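AbiQ (Lactococcus lactis, PDB 4GLK) acts as the toxin of a type III toxin-antitoxin system, an endoribonuclease that is probably sequence-specific and is neutralised by its cognate RNA antitoxin, AntiQ. Local coordinates at residues I13-K18 with T163-K168; V35-K40 with N45-L50; I70-F75 with E130-V135. The protein carries 1 engineered substitution. One frame throughout, in Å; residues are numbered along the deposited sequence.

Interaction 1: residues I13-K18 with T163-K168; sequences IAYLRK and TLYSKK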
# COMPACT_ATOMS: atom_id res chain seq x y z
N ILE A 13 4.16 -0.13 13.04
CA ILE A 13 4.15 1.12 12.27
C ILE A 13 4.98 2.20 12.98
O ILE A 13 5.82 2.83 12.34
CB ILE A 13 2.70 1.58 11.96
CG1 ILE A 13 2.00 0.58 11.01
CG2 ILE A 13 2.64 3.03 11.41
CD1 ILE A 13 2.56 0.47 9.54
N ALA A 14 4.77 2.36 14.31
CA ALA A 14 5.51 3.33 15.12
C ALA A 14 7.00 3.03 15.06
O ALA A 14 7.79 3.97 15.01
CB ALA A 14 5.03 3.32 16.57
N TYR A 15 7.37 1.74 14.98
CA TYR A 15 8.74 1.29 14.87
C TYR A 15 9.35 1.64 13.50
O TYR A 15 10.50 2.10 13.47
CB TYR A 15 8.85 -0.20 15.18
CG TYR A 15 10.17 -0.83 14.80
CD1 TYR A 15 11.26 -0.80 15.68
CD2 TYR A 15 10.32 -1.54 13.61
CE1 TYR A 15 12.46 -1.45 15.37
CE2 TYR A 15 11.50 -2.19 13.30
CZ TYR A 15 12.58 -2.14 14.17
OH TYR A 15 13.74 -2.77 13.82
N LEU A 16 8.62 1.41 12.39
CA LEU A 16 9.12 1.76 11.06
C LEU A 16 9.27 3.27 10.92
O LEU A 16 10.24 3.71 10.31
CB LEU A 16 8.26 1.23 9.91
CG LEU A 16 8.21 -0.27 9.66
CD1 LEU A 16 7.51 -0.55 8.35
CD2 LEU A 16 9.61 -0.91 9.63
N ARG A 17 8.33 4.05 11.49
CA ARG A 17 8.35 5.52 11.44
C ARG A 17 9.54 6.15 12.20
O ARG A 17 9.83 7.33 11.99
CB ARG A 17 7.00 6.14 11.84
CG ARG A 17 5.85 5.77 10.92
CD ARG A 17 4.58 6.56 11.19
NE ARG A 17 4.56 7.78 10.37
CZ ARG A 17 4.73 9.00 10.86
NH1 ARG A 17 4.88 9.19 12.16
NH2 ARG A 17 4.72 10.04 10.04
N LYS A 18 10.25 5.36 13.04
CA LYS A 18 11.49 5.78 13.70
C LYS A 18 12.57 6.05 12.62
O LYS A 18 13.35 6.98 12.76
CB LYS A 18 12.04 4.66 14.60
CG LYS A 18 11.62 4.74 16.05
CD LYS A 18 11.49 3.35 16.69
CE LYS A 18 10.13 3.21 17.37
NZ LYS A 18 10.04 2.02 18.26
N THR A 163 13.34 -7.40 9.61
CA THR A 163 13.91 -8.66 10.10
C THR A 163 14.36 -8.52 11.55
O THR A 163 14.23 -9.47 12.31
CB THR A 163 14.92 -9.34 9.11
OG1 THR A 163 16.06 -9.87 9.81
CG2 THR A 163 15.37 -8.41 8.02
N LEU A 164 14.85 -7.32 11.92
CA LEU A 164 15.29 -6.93 13.26
C LEU A 164 14.12 -6.94 14.24
O LEU A 164 14.30 -7.36 15.37
CB LEU A 164 15.88 -5.52 13.21
CG LEU A 164 17.38 -5.34 13.40
CD1 LEU A 164 18.17 -6.12 12.40
CD2 LEU A 164 17.74 -3.88 13.37
N TYR A 165 12.98 -6.47 13.79
CA TYR A 165 11.81 -6.44 14.60
C TYR A 165 11.44 -7.85 14.91
O TYR A 165 11.20 -8.17 16.04
CB TYR A 165 10.65 -5.74 13.88
CG TYR A 165 9.49 -5.40 14.77
CD1 TYR A 165 8.46 -6.26 14.95
CD2 TYR A 165 9.46 -4.22 15.44
CE1 TYR A 165 7.41 -5.94 15.76
CE2 TYR A 165 8.43 -3.90 16.25
CZ TYR A 165 7.42 -4.76 16.40
OH TYR A 165 6.42 -4.41 17.20
N SER A 166 11.41 -8.71 13.92
CA SER A 166 10.90 -10.05 14.13
C SER A 166 11.89 -11.03 14.76
O SER A 166 11.50 -12.08 15.16
CB SER A 166 10.18 -10.62 12.89
OG SER A 166 10.94 -10.59 11.72
N LYS A 167 13.14 -10.66 14.86
CA LYS A 167 14.13 -11.44 15.56
C LYS A 167 14.15 -10.99 17.02
O LYS A 167 14.84 -11.55 17.84
CB LYS A 167 15.52 -11.19 14.98
CG LYS A 167 15.90 -11.94 13.72
CD LYS A 167 17.41 -12.19 13.73
CE LYS A 167 18.04 -12.11 12.36
NZ LYS A 167 19.29 -11.29 12.34
N LYS A 168 13.39 -9.98 17.34
CA LYS A 168 13.37 -9.50 18.74
C LYS A 168 13.20 -10.57 19.84
O LYS A 168 12.40 -11.49 19.71
CB LYS A 168 12.42 -8.30 18.94
CG LYS A 168 10.94 -8.67 18.99
CD LYS A 168 10.04 -7.44 18.88
CE LYS A 168 8.63 -7.86 18.56
NZ LYS A 168 7.64 -7.11 19.36

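Interaction 2: residues V35-K40 with N45-L50; sequences VGVVLK and NYFIPL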
# COMPACT_ATOMS: atom_id res chain seq x y z
N VAL A 35 -3.21 -3.24 1.45
CA VAL A 35 -3.55 -4.32 0.54
C VAL A 35 -2.28 -5.10 0.24
O VAL A 35 -1.21 -4.50 0.05
CB VAL A 35 -4.27 -3.88 -0.76
CG1 VAL A 35 -4.92 -5.10 -1.43
CG2 VAL A 35 -5.32 -2.79 -0.50
N GLY A 36 -2.41 -6.41 0.19
CA GLY A 36 -1.29 -7.28 -0.13
C GLY A 36 -1.65 -8.73 -0.32
O GLY A 36 -2.81 -9.11 -0.09
N VAL A 37 -0.68 -9.57 -0.72
CA VAL A 37 0.72 -9.23 -1.03
C VAL A 37 0.81 -8.75 -2.48
O VAL A 37 0.27 -9.38 -3.38
CB VAL A 37 1.69 -10.41 -0.75
CG1 VAL A 37 3.15 -9.99 -0.93
CG2 VAL A 37 1.47 -10.99 0.64
N VAL A 38 1.46 -7.61 -2.67
CA VAL A 38 1.61 -6.98 -3.98
C VAL A 38 2.98 -7.33 -4.56
O VAL A 38 3.19 -7.25 -5.76
CB VAL A 38 1.42 -5.45 -3.85
CG1 VAL A 38 0.04 -5.11 -3.27
CG2 VAL A 38 2.54 -4.79 -3.03
N LEU A 39 3.93 -7.68 -3.68
CA LEU A 39 5.31 -7.95 -4.04
C LEU A 39 5.92 -8.85 -2.96
O LEU A 39 5.94 -8.48 -1.78
CB LEU A 39 6.10 -6.61 -4.10
CG LEU A 39 7.00 -6.25 -5.32
CD1 LEU A 39 8.09 -5.28 -4.89
CD2 LEU A 39 7.64 -7.47 -5.96
N LYS A 40 6.34 -10.03 -3.36
CA LYS A 40 6.99 -11.00 -2.49
C LYS A 40 8.43 -10.91 -2.99
O LYS A 40 8.79 -11.52 -4.00
CB LYS A 40 6.34 -12.39 -2.69
CG LYS A 40 7.01 -13.53 -1.94
CD LYS A 40 7.26 -14.70 -2.89
CE LYS A 40 8.35 -15.64 -2.43
NZ LYS A 40 8.01 -16.34 -1.16
N ASN A 45 7.03 -9.71 2.49
CA ASN A 45 5.72 -9.47 1.90
C ASN A 45 5.42 -7.99 2.01
O ASN A 45 5.51 -7.42 3.09
CB ASN A 45 4.65 -10.30 2.58
CG ASN A 45 4.77 -11.79 2.33
OD1 ASN A 45 5.01 -12.27 1.20
ND2 ASN A 45 4.58 -12.56 3.39
N TYR A 46 5.13 -7.37 0.87
CA TYR A 46 4.87 -5.95 0.72
C TYR A 46 3.41 -5.62 0.65
O TYR A 46 2.64 -6.27 -0.06
CB TYR A 46 5.60 -5.41 -0.51
CG TYR A 46 7.01 -4.98 -0.19
CD1 TYR A 46 8.05 -5.90 -0.16
CD2 TYR A 46 7.29 -3.66 0.14
CE1 TYR A 46 9.35 -5.50 0.14
CE2 TYR A 46 8.58 -3.25 0.45
CZ TYR A 46 9.61 -4.17 0.44
OH TYR A 46 10.86 -3.75 0.79
N PHE A 47 3.02 -4.61 1.41
CA PHE A 47 1.66 -4.13 1.51
C PHE A 47 1.58 -2.65 1.16
O PHE A 47 2.40 -1.89 1.63
CB PHE A 47 1.13 -4.42 2.93
CG PHE A 47 1.10 -5.92 3.19
CD1 PHE A 47 -0.03 -6.67 2.88
CD2 PHE A 47 2.23 -6.58 3.64
CE1 PHE A 47 -0.03 -8.05 3.02
CE2 PHE A 47 2.22 -7.97 3.80
CZ PHE A 47 1.09 -8.69 3.50
N ILE A 48 0.62 -2.27 0.30
CA ILE A 48 0.39 -0.90 -0.17
C ILE A 48 -0.73 -0.23 0.64
O ILE A 48 -1.83 -0.80 0.75
CB ILE A 48 0.05 -0.85 -1.68
CG1 ILE A 48 1.09 -1.60 -2.53
CG2 ILE A 48 -0.08 0.58 -2.19
CD1 ILE A 48 0.74 -1.69 -4.01
N PRO A 49 -0.52 0.99 1.15
CA PRO A 49 -1.64 1.69 1.80
C PRO A 49 -2.61 2.20 0.73
O PRO A 49 -2.21 2.57 -0.35
CB PRO A 49 -0.96 2.82 2.58
CG PRO A 49 0.32 3.08 1.83
CD PRO A 49 0.70 1.83 1.09
N LEU A 50 -3.90 2.13 1.04
CA LEU A 50 -4.99 2.52 0.15
C LEU A 50 -5.63 3.79 0.71
O LEU A 50 -5.90 3.85 1.92
CB LEU A 50 -6.02 1.36 0.11
CG LEU A 50 -7.36 1.57 -0.63
CD1 LEU A 50 -7.74 0.34 -1.46
CD2 LEU A 50 -8.50 1.82 0.39

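Interaction 3: residues I70-F75 with E130-V135; sequences IVTRLF and ENKSEV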
# COMPACT_ATOMS: atom_id res chain seq x y z
N ILE A 70 3.69 6.15 -9.59
CA ILE A 70 3.75 5.76 -8.19
C ILE A 70 2.40 5.47 -7.53
O ILE A 70 2.36 4.83 -6.49
CB ILE A 70 4.51 6.97 -7.55
CG1 ILE A 70 5.82 6.57 -6.95
CG2 ILE A 70 3.72 8.01 -6.78
CD1 ILE A 70 6.79 6.68 -7.89
N VAL A 71 1.33 5.95 -8.13
CA VAL A 71 -0.02 5.78 -7.60
C VAL A 71 -0.87 5.05 -8.64
O VAL A 71 -0.83 5.42 -9.82
CB VAL A 71 -0.65 7.15 -7.24
CG1 VAL A 71 -2.17 7.06 -7.10
CG2 VAL A 71 -0.03 7.75 -5.98
N THR A 72 -1.63 4.02 -8.20
CA THR A 72 -2.62 3.35 -9.04
C THR A 72 -4.00 3.85 -8.64
O THR A 72 -4.37 3.79 -7.46
CB THR A 72 -2.54 1.82 -8.98
OG1 THR A 72 -1.27 1.42 -9.44
CG2 THR A 72 -3.56 1.15 -9.89
N ARG A 73 -4.77 4.28 -9.62
CA ARG A 73 -6.14 4.76 -9.45
C ARG A 73 -7.12 3.59 -9.48
O ARG A 73 -7.05 2.74 -10.37
CB ARG A 73 -6.46 5.79 -10.53
CG ARG A 73 -5.56 7.00 -10.49
CD ARG A 73 -5.78 7.88 -11.70
NE ARG A 73 -7.14 8.41 -11.75
CZ ARG A 73 -7.72 8.88 -12.84
NH1 ARG A 73 -7.07 8.87 -14.00
NH2 ARG A 73 -8.96 9.35 -12.79
N LEU A 74 -8.00 3.51 -8.50
CA LEU A 74 -8.95 2.40 -8.39
C LEU A 74 -10.26 2.84 -8.97
O LEU A 74 -10.65 4.00 -8.82
CB LEU A 74 -9.14 1.98 -6.93
CG LEU A 74 -8.13 1.04 -6.23
CD1 LEU A 74 -6.96 0.61 -7.11
CD2 LEU A 74 -7.68 1.61 -4.90
N PHE A 75 -10.93 1.95 -9.69
CA PHE A 75 -12.21 2.22 -10.33
C PHE A 75 -13.20 1.14 -9.96
O PHE A 75 -12.84 0.19 -9.27
CB PHE A 75 -12.03 2.38 -11.85
CG PHE A 75 -11.10 3.51 -12.22
CD1 PHE A 75 -11.54 4.82 -12.24
CD2 PHE A 75 -9.75 3.26 -12.49
CE1 PHE A 75 -10.66 5.87 -12.52
CE2 PHE A 75 -8.88 4.30 -12.81
CZ PHE A 75 -9.34 5.60 -12.82
N GLU A 130 1.10 -5.87 -9.15
CA GLU A 130 2.34 -6.59 -8.88
C GLU A 130 3.51 -5.99 -9.67
O GLU A 130 4.54 -5.69 -9.06
CB GLU A 130 2.19 -8.09 -9.15
CG GLU A 130 1.37 -8.80 -8.08
CD GLU A 130 1.11 -10.29 -8.24
OE1 GLU A 130 1.57 -10.89 -9.24
OE2 GLU A 130 0.45 -10.86 -7.34
N ASN A 131 3.31 -5.71 -10.97
CA ASN A 131 4.34 -5.13 -11.85
C ASN A 131 4.72 -3.70 -11.55
O ASN A 131 5.91 -3.38 -11.56
CB ASN A 131 4.03 -5.32 -13.31
CG ASN A 131 4.34 -6.72 -13.75
OD1 ASN A 131 5.46 -7.02 -14.13
ND2 ASN A 131 3.37 -7.62 -13.66
N LYS A 132 3.75 -2.86 -11.21
CA LYS A 132 4.05 -1.48 -10.83
C LYS A 132 4.80 -1.40 -9.50
O LYS A 132 5.62 -0.51 -9.33
CB LYS A 132 2.80 -0.60 -10.77
CG LYS A 132 3.22 0.86 -10.88
CD LYS A 132 2.32 1.79 -10.20
CE LYS A 132 1.25 2.23 -11.14
NZ LYS A 132 0.99 3.67 -11.00
N SER A 133 4.50 -2.30 -8.55
CA SER A 133 5.22 -2.36 -7.28
C SER A 133 6.69 -2.71 -7.53
O SER A 133 7.57 -2.09 -6.93
CB SER A 133 4.56 -3.35 -6.32
OG SER A 133 3.31 -2.79 -5.95
N GLU A 134 6.93 -3.64 -8.45
CA GLU A 134 8.26 -4.08 -8.89
C GLU A 134 9.01 -2.93 -9.54
O GLU A 134 10.16 -2.73 -9.20
CB GLU A 134 8.15 -5.23 -9.91
CG GLU A 134 8.85 -6.50 -9.50
CD GLU A 134 8.94 -7.48 -10.64
OE1 GLU A 134 10.02 -7.54 -11.28
OE2 GLU A 134 7.93 -8.17 -10.93
N VAL A 135 8.36 -2.19 -10.48
CA VAL A 135 8.97 -1.02 -11.12
C VAL A 135 9.36 -0.02 -10.00
O VAL A 135 10.50 0.38 -9.93
CB VAL A 135 8.04 -0.35 -12.16
CG1 VAL A 135 8.57 1.02 -12.61
CG2 VAL A 135 7.83 -1.24 -13.38

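Interaction 1: residues I13-K18 with T163-K168
Tyr15 and Tyr165 meet ring against ring where two helices from the opposite ends of the chain, 10-16 and 155-166, approach each other at the surface of the ToxN fold. The backbones stay well apart, with Tyr15 CA 8.3 Å from Tyr165 CA, and the two tyrosines fill the distance by reaching toward each other. Each puts its CG on the far side of the CA-CB bond from its own backbone N (chi1 167° for Tyr15, -167° for Tyr165), which throws both rings out across the gap; there they run alongside each other, pointing opposite ways.

The rings meet obliquely, their planes turned 58° against each other with centroids 4.8 Å apart, so one corner of Tyr165 does most of the touching. That corner is CD2, which sits over one face of the Tyr15 ring, displaced toward its rim, and comes within 3.4 Å of Tyr15 CD2. Tyr165 CB follows along the same neighbour, 3.7 Å from Tyr15 CE2, so the root of the side chain packs as well as the ring.

Further aromatic partners extend the patch: Tyr12 makes an edge-to-face contact with Tyr165, and Phe19 does the same with Tyr15. The phenol end of Tyr15 runs on to the body of helix 155-166, where its hydroxyl is hydrogen-bonded to the backbone O of Lys161, one turn before Tyr165. This polar grip holds the far end of the ring while Tyr165 leans on its face. Leu164 completes the contact, its side chain crossing that of Tyr15 at roughly a right angle, with Leu164 CB resting 3.5 Å from Tyr15 OH.

Interaction 2: residues V35-K40 with N45-L50
Val35 and Ile48 form a hydrogen-bonded antiparallel pair in the beta hairpin of strands 33-40 and 45-52. Both backbone bonds are made: Val35 N to Ile48 O at 2.9 Å, and Ile48 N to Val35 O at 2.9 Å. Beyond Gly36 the first strand is disrupted by a cis peptide before Val37, and the chain turns a corner at Val38, so the regular pairing is interrupted there. The break is still bonded across: Val38 N reaches Tyr46 O at 3.2 Å in an almost straight line (175° at the hydrogen), and Tyr46 N reaches Leu39 O.

Among the apolar contacts, Val38 brings both methyls against Ile48. Its CG2, placed between its own backbone N and carbonyl carbon (chi1 -58°), lies 3.5 Å from Ile48 CG1. Phe47 turns its ring to the other strand, setting CD1 3.3 Å from Gly36 CA, while its CZ meets Val37 CG2 at 3.7 Å. A separate van der Waals contact sets a methyl, Val37 CG1, beside the amide oxygen Asn45 OD1.

Strand 4-8 adjoins this hairpin on one side, through backbone bonding of Gly36 with Arg4, and strand 79-94 on the other, through Phe47 with Ile93. Helix 126-143 covers Val38 and Ile48, and helix 110-124 packs on Val35 and Leu50.

Interaction 3: residues I70-F75 with E130-V135
Helix 126-143 passes the start of strand 71-76 at a distance, the nearest CA atoms being those of Ile70 and Lys132, 7.7 Å apart, so the gap is bridged by side chains. Lys132 does nearly all of this. Its CG stands opposite its backbone N (chi1 -160°), which sends the chain off the helix toward the strand, and a bend farther out (chi3 -89°) helps to bring the ammonium group to the backbone of Val71.

There Lys132 NZ gives a hydrogen bond of 2.8 Å to Val71 O. It approaches from well above the carbonyl plane, with a C=O...N angle of only 104°, and so misses the lone pairs. A second backbone oxygen, that of Ser68, also accepts from the same nitrogen, so one carbonyl from the strand's first residue and one from the loop before it hold the lysine's end.

Thr72 flanks the lysine chain, the two side chains lying antiparallel along part of their length. Thr72 OG1 lies 3.1 Å from Lys132 CE, a close carbon-oxygen approach, whereas its polar partner is His89 NE2. His89 ND1, in turn, is hydrogen-bonded to Ser133 OG. The imidazole is therefore gripped at both nitrogens, once from the strand and once from the helix, which would fix its rotation.

Ile70 and Val71 point their side chains away from the helix, and both pack on strand 79-94. The arrangement is that of a helix laid over one face of an antiparallel sheet near its outermost strand, here within the SH3-clan fold of the ToxN/AbiQ toxins.

From the N terminus, helix 10-16 supplies the first half of interaction 1, whose partner arrives only at the chain's last helix, 155-166; this contact therefore closes a loop around almost the whole protein. Nested inside it, interaction 2 closes a short hairpin between strands 33-40 and 45-52, and interaction 3 follows in series, tying strand 71-76 to helix 126-143. Interactions 2 and 3 touch: Ser133 packs against Val38 and Ile48, and Leu74 against Leu50, so the same helix and sheet serve both. Interaction 1 stands apart, its centre about 25 Å from that of interaction 3, across the middle of the molecule.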